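Local atomic coordinates of beta-galactosidase (Streptococcus pneumoniae, PDB entry 4CUA), a protein that hydrolyses terminal beta-galactosides and carries, in the module described here, a calcium-containing beta-sandwich domain that probably binds galactose-type carbohydrates. Residues 23-28 against 111-116; 92-97 against 161-166; 98-103 against 125-130; 131-136 against 149-154. One frame throughout, in Å; residues are numbered along the deposited sequence. Where two conformers were deposited one is given.

Interaction 1: 23-28 against 111-116; sequences SDSNPS and NPSFVG. With EDO (1,2-ethanediol), chain F.
Two loops of the galactose-binding-like module meet where Ser23 to Pro27, just past strand 19-22, run against Ser113 to Gly116, with Phe114 set between Asp24 and Pro27. Two hydrogen bonds fix the register. Gly116 N donates to Ser23 O (3.0 Å), reaching a lone pair in the carbonyl plane with an N-H...O angle of 152°. The hydroxyl of Ser25 donates to Ser113 O, OG to O 2.7 Å, again on an in-plane lone pair; its first torsion of -48° sets OG beside its own backbone N and aims it at that carbonyl. Ser113 CB lies 3.4 Å from the same Ser25 OG.

In this beta-sandwich fold the contact binds the loop between strands 19-22 and 49-50 to the long loop between strands 94-100 and 128-130, and it is partly buried. The Phe114 ring extends along the first loop from Asp24 toward Pro27. Asp24 OD1 sits in the plane of the ring at its edge, 3.4 Å from Phe114 CD1, where the C-H bonds would present a slightly positive rim; the carboxylate is turned 59° against the ring. Farther along, Ser25 O approaches Phe114 CE1 obliquely at 3.2 Å, and Pro27 CG meets Phe114 CZ at the edge, 4.0 Å away. Asp24 OD1 also forms a salt bridge with Arg54, whose side chain touches both Phe114 and Pro27. Ser113 OG bonds to the amide of Val31. At the far end of the first loop, a 1,2-ethanediol, probably from the crystallisation liquor, donates through O1 to Ser28 O (2.7 Å).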
loop_
_atom_site.group_PDB
_atom_site.type_symbol
_atom_site.label_atom_id
_atom_site.label_comp_id
_atom_site.label_asym_id
_atom_site.label_seq_id
_atom_site.Cartn_x
_atom_site.Cartn_y
_atom_site.Cartn_z
ATOM N N SER A 23 -6.341 5.306 0.442
ATOM C CA SER A 23 -7.620 5.931 0.838
ATOM C C SER A 23 -7.525 7.470 0.775
ATOM O O SER A 23 -8.490 8.150 0.419
ATOM C CB SER A 23 -7.944 5.479 2.252
ATOM O OG SER A 23 -6.927 5.736 3.155
ATOM N N ASP A 24 -6.382 8.017 1.120
ATOM C CA ASP A 24 -6.098 9.432 1.144
ATOM C C ASP A 24 -4.593 9.611 1.137
ATOM O O ASP A 24 -3.808 8.720 1.543
ATOM C CB ASP A 24 -6.708 10.103 2.384
ATOM C CG ASP A 24 -6.704 11.565 2.318
ATOM O OD1 ASP A 24 -6.950 12.137 1.255
ATOM O OD2 ASP A 24 -6.455 12.202 3.422
ATOM N N SER A 25 -4.139 10.789 0.692
ATOM C CA SER A 25 -2.769 11.139 0.645
ATOM C C SER A 25 -2.470 12.619 0.865
ATOM O O SER A 25 -3.297 13.460 0.494
ATOM C CB SER A 25 -2.140 10.792 -0.724
ATOM O OG SER A 25 -2.459 9.455 -1.135
ATOM N N ASN A 26 -1.291 12.965 1.388
ATOM C CA ASN A 26 -0.808 14.285 1.248
ATOM C C ASN A 26 -0.571 14.522 -0.253
ATOM O O ASN A 26 0.161 13.774 -0.872
ATOM C CB ASN A 26 0.474 14.427 2.050
ATOM C CG ASN A 26 1.106 15.772 1.923
ATOM O OD1 ASN A 26 0.393 16.771 1.804
ATOM N ND2 ASN A 26 2.408 15.831 1.879
ATOM N N PRO A 27 -1.179 15.544 -0.871
ATOM C CA PRO A 27 -1.165 15.581 -2.337
ATOM C C PRO A 27 0.191 15.615 -2.992
ATOM O O PRO A 27 0.313 15.092 -4.104
ATOM C CB PRO A 27 -1.985 16.819 -2.642
ATOM C CG PRO A 27 -2.973 16.821 -1.538
ATOM C CD PRO A 27 -2.189 16.458 -0.322
ATOM N N SER A 28 1.198 16.165 -2.367
ATOM C CA SER A 28 2.537 16.216 -2.960
ATOM C C SER A 28 3.302 14.892 -2.757
ATOM O O SER A 28 4.450 14.760 -3.252
ATOM C CB SER A 28 3.386 17.351 -2.343
ATOM O OG SER A 28 3.474 17.140 -0.973
ATOM N N ASN A 111 -9.071 8.436 -9.094
ATOM C CA ASN A 111 -8.061 9.235 -8.424
ATOM C C ASN A 111 -7.404 8.352 -7.371
ATOM O O ASN A 111 -7.797 8.337 -6.206
ATOM C CB ASN A 111 -8.656 10.472 -7.803
ATOM C CG ASN A 111 -9.390 11.302 -8.806
ATOM O OD1 ASN A 111 -8.815 12.163 -9.421
ATOM N ND2 ASN A 111 -10.660 10.988 -9.006
ATOM N N PRO A 112 -6.407 7.556 -7.777
ATOM C CA PRO A 112 -5.872 6.483 -6.919
ATOM C C PRO A 112 -5.240 6.903 -5.617
ATOM O O PRO A 112 -5.272 6.120 -4.699
ATOM C CB PRO A 112 -4.839 5.749 -7.792
ATOM C CG PRO A 112 -4.809 6.475 -9.051
ATOM C CD PRO A 112 -5.876 7.487 -9.158
ATOM N N SER A 113 -4.787 8.151 -5.485
ATOM C CA SER A 113 -4.230 8.626 -4.219
ATOM C C SER A 113 -5.352 8.984 -3.212
ATOM O O SER A 113 -5.021 9.280 -2.072
ATOM C CB SER A 113 -3.326 9.837 -4.430
ATOM O OG SER A 113 -2.051 9.412 -4.947
ATOM N N PHE A 114 -6.576 9.029 -3.700
ATOM C CA PHE A 114 -7.688 9.553 -2.878
ATOM C C PHE A 114 -8.930 8.714 -3.031
ATOM O O PHE A 114 -10.029 9.200 -3.323
ATOM C CB PHE A 114 -7.990 11.003 -3.314
ATOM C CG PHE A 114 -6.817 11.878 -3.235
ATOM C CD1 PHE A 114 -6.428 12.479 -2.052
ATOM C CD2 PHE A 114 -6.060 12.122 -4.365
ATOM C CE1 PHE A 114 -5.301 13.264 -2.050
ATOM C CE2 PHE A 114 -4.938 12.932 -4.351
ATOM C CZ PHE A 114 -4.577 13.511 -3.186
ATOM N N VAL A 115 -8.830 7.392 -2.882
ATOM C CA VAL A 115 -9.926 6.496 -3.187
ATOM C C VAL A 115 -11.137 6.806 -2.285
ATOM O O VAL A 115 -12.265 6.660 -2.685
ATOM C CB VAL A 115 -9.465 5.034 -3.083
ATOM C CG1 VAL A 115 -10.638 4.127 -3.306
ATOM C CG2 VAL A 115 -8.356 4.723 -4.086
ATOM N N GLY A 116 -10.864 7.258 -1.088
ATOM C CA GLY A 116 -11.973 7.609 -0.191
ATOM C C GLY A 116 -12.846 8.730 -0.649
ATOM O O GLY A 116 -13.939 8.912 -0.068
HETATM C C1 EDO F . 7.527 13.405 -4.210
HETATM O O1 EDO F . 6.199 13.173 -4.613
HETATM C C2 EDO F . 7.601 13.525 -2.698
HETATM O O2 EDO F . 7.341 12.249 -2.053
#

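Interaction 2: 92-97 against 161-166; sequences PKSYVI and RMVKAD
Over one face of the Arg161 guanidinium lies the isopropyl group of Val96, with Val96 CB 3.9 Å from Arg161 NH2, and the two side chains run side by side in the same direction. The other flat group, the Tyr95 ring, leads away from the partner strand and meets the ring of Phe148. The arginine leaves the backbone extended and then bends at chi3 (52°), which turns its flat end across the valine. Val96 and Arg161 are a hydrogen-bonded pair of the antiparallel strands 94-97 and 161-163, whose directions differ by 174°. Val96 N donates to Arg161 O and Arg161 N returns to Val96 O, the latter nearly straight at 175°. In the next such pair, Ser94 OG rests 3.5 Å from Val163 CG2.

Between them, Tyr95 and Met162, a selenomethionine, make a non-hydrogen-bonded pair on the other face. There Met162 CG touches Tyr95 CB, and Met162 CB packs on Pro92 CB at 3.7 Å.

Lys93 N also bonds to Val163 O (2.8 Å). The extended Lys93 chain passes Lys164 O and ends in a salt bridge, Lys93 NZ to Asp166 OD1 2.7 Å, from the syn side, somewhat out of the carboxylate plane. Glu58 salt-bridges Arg161 NH1; Glu98 approaches NH2 too, in doubtful geometry. The side of Pro92, Tyr95 and Met162 is largely apolar; that of Arg161 mixes valines with charge, and Glu58 and Val96 probably limit the guanidinium's rotation.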
loop_
_atom_site.group_PDB
_atom_site.type_symbol
_atom_site.label_atom_id
_atom_site.label_comp_id
_atom_site.label_asym_id
_atom_site.label_seq_id
_atom_site.Cartn_x
_atom_site.Cartn_y
_atom_site.Cartn_z
ATOM N N PRO A 92 3.553 3.537 11.287
ATOM C CA PRO A 92 2.275 3.680 12.015
ATOM C C PRO A 92 2.344 2.993 13.382
ATOM O O PRO A 92 3.180 2.126 13.599
ATOM C CB PRO A 92 1.296 2.963 11.126
ATOM C CG PRO A 92 2.140 1.928 10.354
ATOM C CD PRO A 92 3.483 2.550 10.213
ATOM N N LYS A 93 1.457 3.384 14.276
ATOM C CA LYS A 93 1.404 2.687 15.561
ATOM C C LYS A 93 0.616 1.386 15.484
ATOM O O LYS A 93 0.800 0.543 16.349
ATOM C CB LYS A 93 0.793 3.602 16.645
ATOM C CG LYS A 93 -0.663 3.969 16.461
ATOM C CD LYS A 93 -1.186 4.777 17.671
ATOM C CE LYS A 93 -2.620 5.201 17.487
ATOM N NZ LYS A 93 -3.083 5.867 18.788
ATOM N N SER A 94 -0.279 1.208 14.528
ATOM C CA SER A 94 -1.016 -0.006 14.384
ATOM C C SER A 94 -1.369 -0.178 12.916
ATOM O O SER A 94 -1.357 0.810 12.166
ATOM C CB SER A 94 -2.280 0.036 15.276
ATOM O OG SER A 94 -3.251 0.954 14.795
ATOM N N TYR A 95 -1.642 -1.396 12.503
ATOM C CA TYR A 95 -2.006 -1.701 11.117
ATOM C C TYR A 95 -2.721 -3.013 10.987
ATOM O O TYR A 95 -2.696 -3.874 11.889
ATOM C CB TYR A 95 -0.720 -1.748 10.218
ATOM C CG TYR A 95 0.197 -2.886 10.662
ATOM C CD1 TYR A 95 1.122 -2.711 11.650
ATOM C CD2 TYR A 95 0.103 -4.121 10.079
ATOM C CE1 TYR A 95 1.929 -3.772 12.102
ATOM C CE2 TYR A 95 0.897 -5.173 10.528
ATOM C CZ TYR A 95 1.809 -4.963 11.507
ATOM O OH TYR A 95 2.586 -6.055 11.955
ATOM N N VAL A 96 -3.386 -3.190 9.884
ATOM C CA VAL A 96 -3.997 -4.430 9.497
ATOM C C VAL A 96 -3.691 -4.619 8.023
ATOM O O VAL A 96 -3.860 -3.701 7.217
ATOM C CB VAL A 96 -5.515 -4.405 9.622
ATOM C CG1 VAL A 96 -6.142 -5.686 9.124
ATOM C CG2 VAL A 96 -5.863 -4.155 11.081
ATOM N N ILE A 97 -3.250 -5.809 7.649
ATOM C CA ILE A 97 -3.090 -6.171 6.248
ATOM C C ILE A 97 -4.294 -6.979 5.772
ATOM O O ILE A 97 -4.712 -7.968 6.440
ATOM C CB ILE A 97 -1.771 -6.958 6.005
ATOM C CG1 ILE A 97 -0.573 -6.119 6.415
ATOM C CG2 ILE A 97 -1.658 -7.421 4.570
ATOM C CD1 ILE A 97 0.744 -6.836 6.489
ATOM N N ARG A 161 -3.627 -1.082 6.066
ATOM C CA ARG A 161 -4.472 -0.018 6.644
ATOM C C ARG A 161 -3.898 0.330 7.995
ATOM O O ARG A 161 -3.712 -0.545 8.891
ATOM C CB ARG A 161 -5.898 -0.549 6.727
ATOM C CG ARG A 161 -6.878 0.472 7.321
ATOM C CD ARG A 161 -8.288 0.068 7.059
ATOM N NE ARG A 161 -8.602 -1.307 7.454
ATOM C CZ ARG A 161 -8.841 -1.716 8.689
ATOM N NH1 ARG A 161 -8.873 -0.867 9.712
ATOM N NH2 ARG A 161 -9.107 -2.992 8.881
HETATM N N MSE A 162 -3.563 1.606 8.176
HETATM C CA MSE A 162 -2.614 2.025 9.174
HETATM C C MSE A 162 -3.000 3.264 9.956
HETATM O O MSE A 162 -3.508 4.209 9.366
HETATM C CB MSE A 162 -1.295 2.447 8.494
HETATM C CG MSE A 162 -0.683 1.257 7.738
HETATM SE SE MSE A 162 0.764 1.852 6.547
HETATM C CE MSE A 162 -0.321 2.852 5.269
ATOM N N VAL A 163 -2.801 3.254 11.256
ATOM C CA VAL A 163 -3.058 4.448 12.066
ATOM C C VAL A 163 -1.753 5.100 12.412
ATOM O O VAL A 163 -0.800 4.437 12.902
ATOM C CB VAL A 163 -3.808 4.088 13.361
ATOM C CG1 VAL A 163 -4.143 5.381 14.082
ATOM C CG2 VAL A 163 -5.086 3.358 13.055
ATOM N N LYS A 164 -1.628 6.410 12.194
ATOM C CA LYS A 164 -0.401 7.102 12.501
ATOM C C LYS A 164 -0.011 7.083 13.947
ATOM O O LYS A 164 -0.881 6.953 14.807
ATOM C CB LYS A 164 -0.466 8.560 12.060
ATOM C CG LYS A 164 -1.334 9.419 12.960
ATOM C CD LYS A 164 -1.191 10.890 12.617
ATOM C CE LYS A 164 -1.855 11.769 13.704
ATOM N NZ LYS A 164 -1.204 11.619 15.040
ATOM N N ALA A 165 1.265 7.258 14.197
ATOM C CA ALA A 165 1.773 7.355 15.561
ATOM C C ALA A 165 1.244 8.679 16.148
ATOM O O ALA A 165 1.155 9.689 15.473
ATOM C CB ALA A 165 3.272 7.335 15.547
ATOM N N ASP A 166 1.009 8.667 17.456
ATOM C CA ASP A 166 0.489 9.865 18.107
ATOM C C ASP A 166 1.412 11.055 18.094
ATOM O O ASP A 166 0.953 12.234 17.972
ATOM C CB ASP A 166 0.130 9.532 19.559
ATOM C CG ASP A 166 -1.011 8.579 19.694
ATOM O OD1 ASP A 166 -1.734 8.230 18.733
ATOM O OD2 ASP A 166 -1.243 8.165 20.877
#

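Interaction 3: 98-103 against 125-130; sequences EYYVGK and SANWKP
An antiparallel strand pair, 98-100 with 128-130, sits at one border of the beta-sandwich sheet, and Tyr100 meets Trp128 on one of its faces. Tyr99 and Lys129 are the hydrogen-bonded pair: Tyr99 N donates to Lys129 O almost along the C=O axis (2.8 Å), and Lys129 N returns to Tyr99 O. The directions of the short segments differ by 147°, so the pairing is noticeably twisted. Beyond it, Val101 N donates to Asn127 O at 2.7 Å, practically straight yet from above the carbonyl plane, and Gly102 N adds a weak bond to the same oxygen.

On the Trp128 side, Tyr100 CB lies over the six-membered ring, 4.2 Å from its centroid, as a CH-pi contact. The Tyr100 ring then turns its edge to the indole face, a T-shaped pair with planes at 83°. With CG anti to the backbone N (-177°), Tyr100 runs alongside Asn127, bringing CE1 to 3.6 Å from Asn127 CB. On the opposite face, Lys129 crosses Tyr99 obliquely, its CB 3.8 Å from Tyr99 CE1, and Lys129 CG meets both methyls of Val101.

The polar ends are held from outside: Trp128 NE1 by Phe122 O, Asn127 ND2 by Val121 O and Tyr100 OH by Thr104 O. Arg159 forms a cation-pi contact with Trp128 and, in the conformer given, a salt bridge with Glu98. Strand 157-163 pairs with strand 94-100 and touches Tyr99, Tyr100 and Trp128, while Val153 and Thr155 of strand 145-155 pack on Tyr99.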
loop_
_atom_site.group_PDB
_atom_site.type_symbol
_atom_site.label_atom_id
_atom_site.label_comp_id
_atom_site.label_asym_id
_atom_site.label_seq_id
_atom_site.Cartn_x
_atom_site.Cartn_y
_atom_site.Cartn_z
ATOM N N GLU A 98 -4.866 -6.579 4.651
ATOM C CA GLU A 98 -6.161 -7.060 4.168
ATOM C C GLU A 98 -6.105 -7.401 2.717
ATOM O O GLU A 98 -5.292 -6.822 1.993
ATOM C CB GLU A 98 -7.216 -5.946 4.398
ATOM C CG GLU A 98 -7.452 -5.717 5.868
ATOM C CD GLU A 98 -8.289 -4.483 6.194
ATOM O OE1 GLU A 98 -8.105 -3.394 5.603
ATOM O OE2 GLU A 98 -9.135 -4.615 7.087
ATOM N N TYR A 99 -6.993 -8.288 2.256
ATOM C CA TYR A 99 -7.107 -8.648 0.886
ATOM C C TYR A 99 -8.519 -8.556 0.374
ATOM O O TYR A 99 -9.485 -8.727 1.179
ATOM C CB TYR A 99 -6.521 -10.076 0.607
ATOM C CG TYR A 99 -7.292 -11.235 1.177
ATOM C CD1 TYR A 99 -7.188 -11.572 2.522
ATOM C CD2 TYR A 99 -8.089 -11.989 0.365
ATOM C CE1 TYR A 99 -7.940 -12.653 3.085
ATOM C CE2 TYR A 99 -8.789 -13.070 0.882
ATOM C CZ TYR A 99 -8.675 -13.377 2.224
ATOM O OH TYR A 99 -9.433 -14.435 2.779
ATOM N N TYR A 100 -8.658 -8.297 -0.905
ATOM C CA TYR A 100 -9.922 -7.991 -1.508
ATOM C C TYR A 100 -10.661 -9.315 -1.796
ATOM O O TYR A 100 -10.142 -10.226 -2.455
ATOM C CB TYR A 100 -9.744 -7.161 -2.748
ATOM C CG TYR A 100 -11.025 -6.733 -3.421
ATOM C CD1 TYR A 100 -11.695 -5.610 -2.985
ATOM C CD2 TYR A 100 -11.634 -7.489 -4.399
ATOM C CE1 TYR A 100 -12.872 -5.221 -3.559
ATOM C CE2 TYR A 100 -12.810 -7.077 -5.005
ATOM C CZ TYR A 100 -13.471 -5.956 -4.536
ATOM O OH TYR A 100 -14.683 -5.568 -5.136
ATOM N N VAL A 101 -11.934 -9.338 -1.378
ATOM C CA VAL A 101 -12.820 -10.494 -1.539
ATOM C C VAL A 101 -14.152 -10.131 -2.152
ATOM O O VAL A 101 -15.041 -11.003 -2.334
ATOM C CB VAL A 101 -13.077 -11.195 -0.164
ATOM C CG1 VAL A 101 -11.804 -11.691 0.450
ATOM C CG2 VAL A 101 -13.827 -10.273 0.800
ATOM N N GLY A 102 -14.350 -8.888 -2.569
ATOM C CA GLY A 102 -15.617 -8.514 -3.185
ATOM C C GLY A 102 -15.924 -9.331 -4.415
ATOM O O GLY A 102 -15.037 -9.663 -5.205
ATOM N N LYS A 103 -17.196 -9.652 -4.613
ATOM C CA LYS A 103 -17.636 -10.241 -5.857
ATOM C C LYS A 103 -17.607 -9.281 -7.032
ATOM O O LYS A 103 -17.441 -9.695 -8.168
ATOM C CB LYS A 103 -19.024 -10.862 -5.684
ATOM C CG LYS A 103 -18.980 -12.119 -4.829
ATOM C CD LYS A 103 -20.384 -12.720 -4.717
ATOM C CE LYS A 103 -20.365 -14.235 -4.686
ATOM N NZ LYS A 103 -21.704 -14.742 -5.093
ATOM N N SER A 125 -15.996 -1.951 3.602
ATOM C CA SER A 125 -15.257 -2.903 4.445
ATOM C C SER A 125 -15.734 -4.353 4.229
ATOM O O SER A 125 -14.901 -5.270 4.439
ATOM C CB SER A 125 -15.314 -2.488 5.913
ATOM O OG SER A 125 -16.686 -2.532 6.308
ATOM N N ALA A 126 -16.954 -4.597 3.738
ATOM C CA ALA A 126 -17.375 -5.970 3.394
ATOM C C ALA A 126 -16.556 -6.607 2.276
ATOM O O ALA A 126 -16.609 -7.820 2.030
ATOM C CB ALA A 126 -18.860 -6.044 3.067
ATOM N N ASN A 127 -15.798 -5.785 1.545
ATOM C CA ASN A 127 -15.037 -6.293 0.435
ATOM C C ASN A 127 -13.596 -6.688 0.793
ATOM O O ASN A 127 -12.869 -7.077 -0.135
ATOM C CB ASN A 127 -15.048 -5.237 -0.689
ATOM C CG ASN A 127 -16.387 -5.130 -1.364
ATOM O OD1 ASN A 127 -17.127 -6.115 -1.424
ATOM N ND2 ASN A 127 -16.711 -3.958 -1.923
ATOM N N TRP A 128 -13.249 -6.581 2.059
ATOM C CA TRP A 128 -11.946 -6.904 2.575
ATOM C C TRP A 128 -11.998 -7.938 3.697
ATOM O O TRP A 128 -12.919 -7.922 4.526
ATOM C CB TRP A 128 -11.290 -5.674 3.140
ATOM C CG TRP A 128 -11.078 -4.623 2.079
ATOM C CD1 TRP A 128 -11.866 -3.567 1.824
ATOM C CD2 TRP A 128 -9.986 -4.545 1.149
ATOM N NE1 TRP A 128 -11.403 -2.844 0.740
ATOM C CE2 TRP A 128 -10.210 -3.416 0.352
ATOM C CE3 TRP A 128 -8.868 -5.311 0.932
ATOM C CZ2 TRP A 128 -9.358 -3.048 -0.706
ATOM C CZ3 TRP A 128 -7.979 -4.934 -0.111
ATOM C CH2 TRP A 128 -8.245 -3.798 -0.887
ATOM N N LYS A 129 -10.992 -8.820 3.718
ATOM C CA LYS A 129 -10.762 -9.625 4.894
ATOM C C LYS A 129 -9.321 -9.524 5.327
ATOM O O LYS A 129 -8.430 -9.260 4.443
ATOM C CB LYS A 129 -11.040 -11.108 4.615
ATOM C CG LYS A 129 -12.523 -11.418 4.371
ATOM C CD LYS A 129 -12.741 -12.919 4.432
ATOM C CE LYS A 129 -14.202 -13.205 4.143
ATOM N NZ LYS A 129 -14.411 -14.671 4.052
ATOM N N PRO A 130 -9.040 -9.719 6.610
ATOM C CA PRO A 130 -7.666 -9.689 7.061
ATOM C C PRO A 130 -6.877 -10.921 6.660
ATOM O O PRO A 130 -7.442 -11.986 6.567
ATOM C CB PRO A 130 -7.752 -9.608 8.565
ATOM C CG PRO A 130 -9.038 -10.355 8.867
ATOM C CD PRO A 130 -9.965 -10.035 7.749
#

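Interaction 4: 131-136 against 149-154; sequences VTNLKA and SFDKVE
Asp151 OD2 is gripped by two donors of the opposing loop. Thr132 OG1 donates to it at 2.6 Å from the anti side, tilted out of the carboxylate plane, and Asn133 ND2 donates at 2.8 Å to the syn lone pair, with the oxygen only 4° out of the amide plane. Two bonds from different sides should hold the carboxylate against rotation and probably stabilise its negative charge. Next to it, Val131 CG1 lies over one face of the Phe150 ring, 3.9 Å from the centroid, and Leu134 CD1 meets the ring edge at 4.1 Å from Phe150 CD2.

These side chains are placed by backbone bonds along strand 145-155. Asp151 N donates to Thr132 O, nearly straight at 176°; Lys135 and Ser149 exchange a pair of bonds, making a single antiparallel bridge through which the loop after strand 128-130 joins the sandwich.

One water links Thr132 N to Asp151 O; a second accepts from Lys135 NZ and is hydrogen-bonded to Ser149 OG. Farther out, Phe150 packs on Val76 and bonds through its backbone to Asp77 of strand 70-83, while Ile97 of strand 94-100 touches Val131 and Leu134.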
loop_
_atom_site.group_PDB
_atom_site.type_symbol
_atom_site.label_atom_id
_atom_site.label_comp_id
_atom_site.label_asym_id
_atom_site.label_seq_id
_atom_site.Cartn_x
_atom_site.Cartn_y
_atom_site.Cartn_z
ATOM N N VAL A 131 -5.598 -10.749 6.333
ATOM C CA VAL A 131 -4.754 -11.882 6.078
ATOM C C VAL A 131 -4.679 -12.763 7.363
ATOM O O VAL A 131 -4.854 -12.310 8.478
ATOM C CB VAL A 131 -3.376 -11.457 5.553
ATOM C CG1 VAL A 131 -3.604 -10.741 4.232
ATOM C CG2 VAL A 131 -2.553 -10.705 6.588
ATOM N N THR A 132 -4.391 -14.044 7.156
ATOM C CA THR A 132 -4.285 -14.974 8.292
ATOM C C THR A 132 -2.868 -15.471 8.506
ATOM O O THR A 132 -2.091 -15.536 7.576
ATOM C CB THR A 132 -5.231 -16.174 8.065
ATOM O OG1 THR A 132 -5.008 -16.811 6.815
ATOM C CG2 THR A 132 -6.638 -15.711 8.065
ATOM N N ASN A 133 -2.559 -15.801 9.741
ATOM C CA ASN A 133 -1.259 -16.267 10.151
ATOM C C ASN A 133 -0.131 -15.350 9.686
ATOM O O ASN A 133 0.887 -15.741 9.110
ATOM C CB ASN A 133 -1.054 -17.699 9.658
ATOM C CG ASN A 133 -1.951 -18.698 10.405
ATOM O OD1 ASN A 133 -1.840 -18.823 11.605
ATOM N ND2 ASN A 133 -2.866 -19.261 9.702
ATOM N N LEU A 134 -0.383 -14.101 9.965
ATOM C CA LEU A 134 0.600 -13.068 9.733
ATOM C C LEU A 134 1.871 -13.296 10.503
ATOM O O LEU A 134 1.866 -13.508 11.721
ATOM C CB LEU A 134 0.036 -11.702 10.114
ATOM C CG LEU A 134 0.987 -10.517 9.812
ATOM C CD1 LEU A 134 1.273 -10.284 8.339
ATOM C CD2 LEU A 134 0.327 -9.255 10.443
ATOM N N LYS A 135 2.978 -13.163 9.794
ATOM C CA LYS A 135 4.267 -13.055 10.397
ATOM C C LYS A 135 4.762 -11.648 10.035
ATOM O O LYS A 135 4.757 -11.299 8.869
ATOM C CB LYS A 135 5.245 -14.094 9.876
ATOM C CG LYS A 135 4.795 -15.541 10.047
ATOM C CD LYS A 135 5.945 -16.507 9.751
ATOM C CE LYS A 135 5.550 -17.938 10.120
ATOM N NZ LYS A 135 4.571 -18.477 9.137
ATOM N N ALA A 136 5.168 -10.929 11.049
ATOM C CA ALA A 136 5.510 -9.493 10.903
ATOM C C ALA A 136 6.681 -9.219 11.797
ATOM O O ALA A 136 6.930 -9.929 12.777
ATOM C CB ALA A 136 4.341 -8.644 11.352
ATOM N N SER A 149 4.630 -11.796 5.932
ATOM C CA SER A 149 4.203 -12.981 5.218
ATOM C C SER A 149 2.938 -13.511 5.905
ATOM O O SER A 149 2.710 -13.222 7.080
ATOM C CB SER A 149 5.309 -14.032 5.138
ATOM O OG SER A 149 5.668 -14.528 6.400
ATOM N N PHE A 150 2.144 -14.176 5.115
ATOM C CA PHE A 150 0.817 -14.611 5.528
ATOM C C PHE A 150 0.350 -15.720 4.617
ATOM O O PHE A 150 0.949 -16.077 3.585
ATOM C CB PHE A 150 -0.172 -13.408 5.568
ATOM C CG PHE A 150 -0.083 -12.509 4.384
ATOM C CD1 PHE A 150 -0.718 -12.817 3.226
ATOM C CD2 PHE A 150 0.686 -11.324 4.457
ATOM C CE1 PHE A 150 -0.624 -12.002 2.087
ATOM C CE2 PHE A 150 0.802 -10.524 3.329
ATOM C CZ PHE A 150 0.173 -10.862 2.164
ATOM N N ASP A 151 -0.747 -16.374 5.024
ATOM C CA ASP A 151 -1.275 -17.425 4.197
ATOM C C ASP A 151 -1.606 -16.939 2.784
ATOM O O ASP A 151 -2.212 -15.896 2.592
ATOM C CB ASP A 151 -2.541 -18.011 4.832
ATOM C CG ASP A 151 -2.286 -18.737 6.141
ATOM O OD1 ASP A 151 -1.177 -19.311 6.389
ATOM O OD2 ASP A 151 -3.220 -18.696 6.986
ATOM N N LYS A 152 -1.249 -17.690 1.767
ATOM C CA LYS A 152 -1.545 -17.371 0.438
ATOM C C LYS A 152 -3.036 -17.138 0.151
ATOM O O LYS A 152 -3.885 -17.942 0.621
ATOM C CB LYS A 152 -1.001 -18.503 -0.405
ATOM C CG LYS A 152 -1.214 -18.432 -1.858
ATOM C CD LYS A 152 -0.486 -19.683 -2.420
ATOM C CE LYS A 152 -0.930 -21.021 -1.774
ATOM N NZ LYS A 152 -0.212 -22.279 -2.235
ATOM N N VAL A 153 -3.357 -16.046 -0.536
ATOM C CA VAL A 153 -4.688 -15.701 -1.037
ATOM C C VAL A 153 -4.631 -15.352 -2.519
ATOM O O VAL A 153 -3.626 -14.791 -3.016
ATOM C CB VAL A 153 -5.315 -14.513 -0.248
ATOM C CG1 VAL A 153 -5.598 -14.882 1.167
ATOM C CG2 VAL A 153 -4.437 -13.278 -0.260
ATOM N N GLU A 154 -5.695 -15.652 -3.237
ATOM C CA GLU A 154 -5.864 -15.262 -4.619
ATOM C C GLU A 154 -6.793 -14.047 -4.680
ATOM O O GLU A 154 -7.987 -14.101 -4.360
ATOM C CB GLU A 154 -6.454 -16.406 -5.425
ATOM C CG GLU A 154 -6.430 -16.183 -6.913
ATOM C CD GLU A 154 -6.824 -17.420 -7.700
ATOM O OE1 GLU A 154 -7.034 -18.491 -7.065
ATOM O OE2 GLU A 154 -6.920 -17.317 -8.940
HETATM O O HOH W 1 -3.965 -14.575 4.385
HETATM O O HOH W 2 1.570 -17.658 7.331
HETATM O O HOH W 3 4.225 -17.157 6.353
#

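Overall arrangement
From the N terminus, the loop at 23-28 pairs with 111-116 across 82 intervening residues, closing interaction 1, which joins two loops. Strand 94-100 begins inside that span: its first half enters interaction 2 and its second half interaction 3, so both cross interaction 1. Interaction 3 closes next, at 125-130; interaction 4 follows in series, at 131-136 with 149-154; interaction 2, closing last at 161-166, encloses both. Interactions 2 and 3 bind the shared strand 94-100 to strands 157-163 and 128-130, and Val96 packs on Pro130 between them. Interaction 4 fastens the loop after 128-130 to strand 145-155. Interactions 1 and 4 lie on opposite sides of the chain's centre, their centres about 26 Å apart.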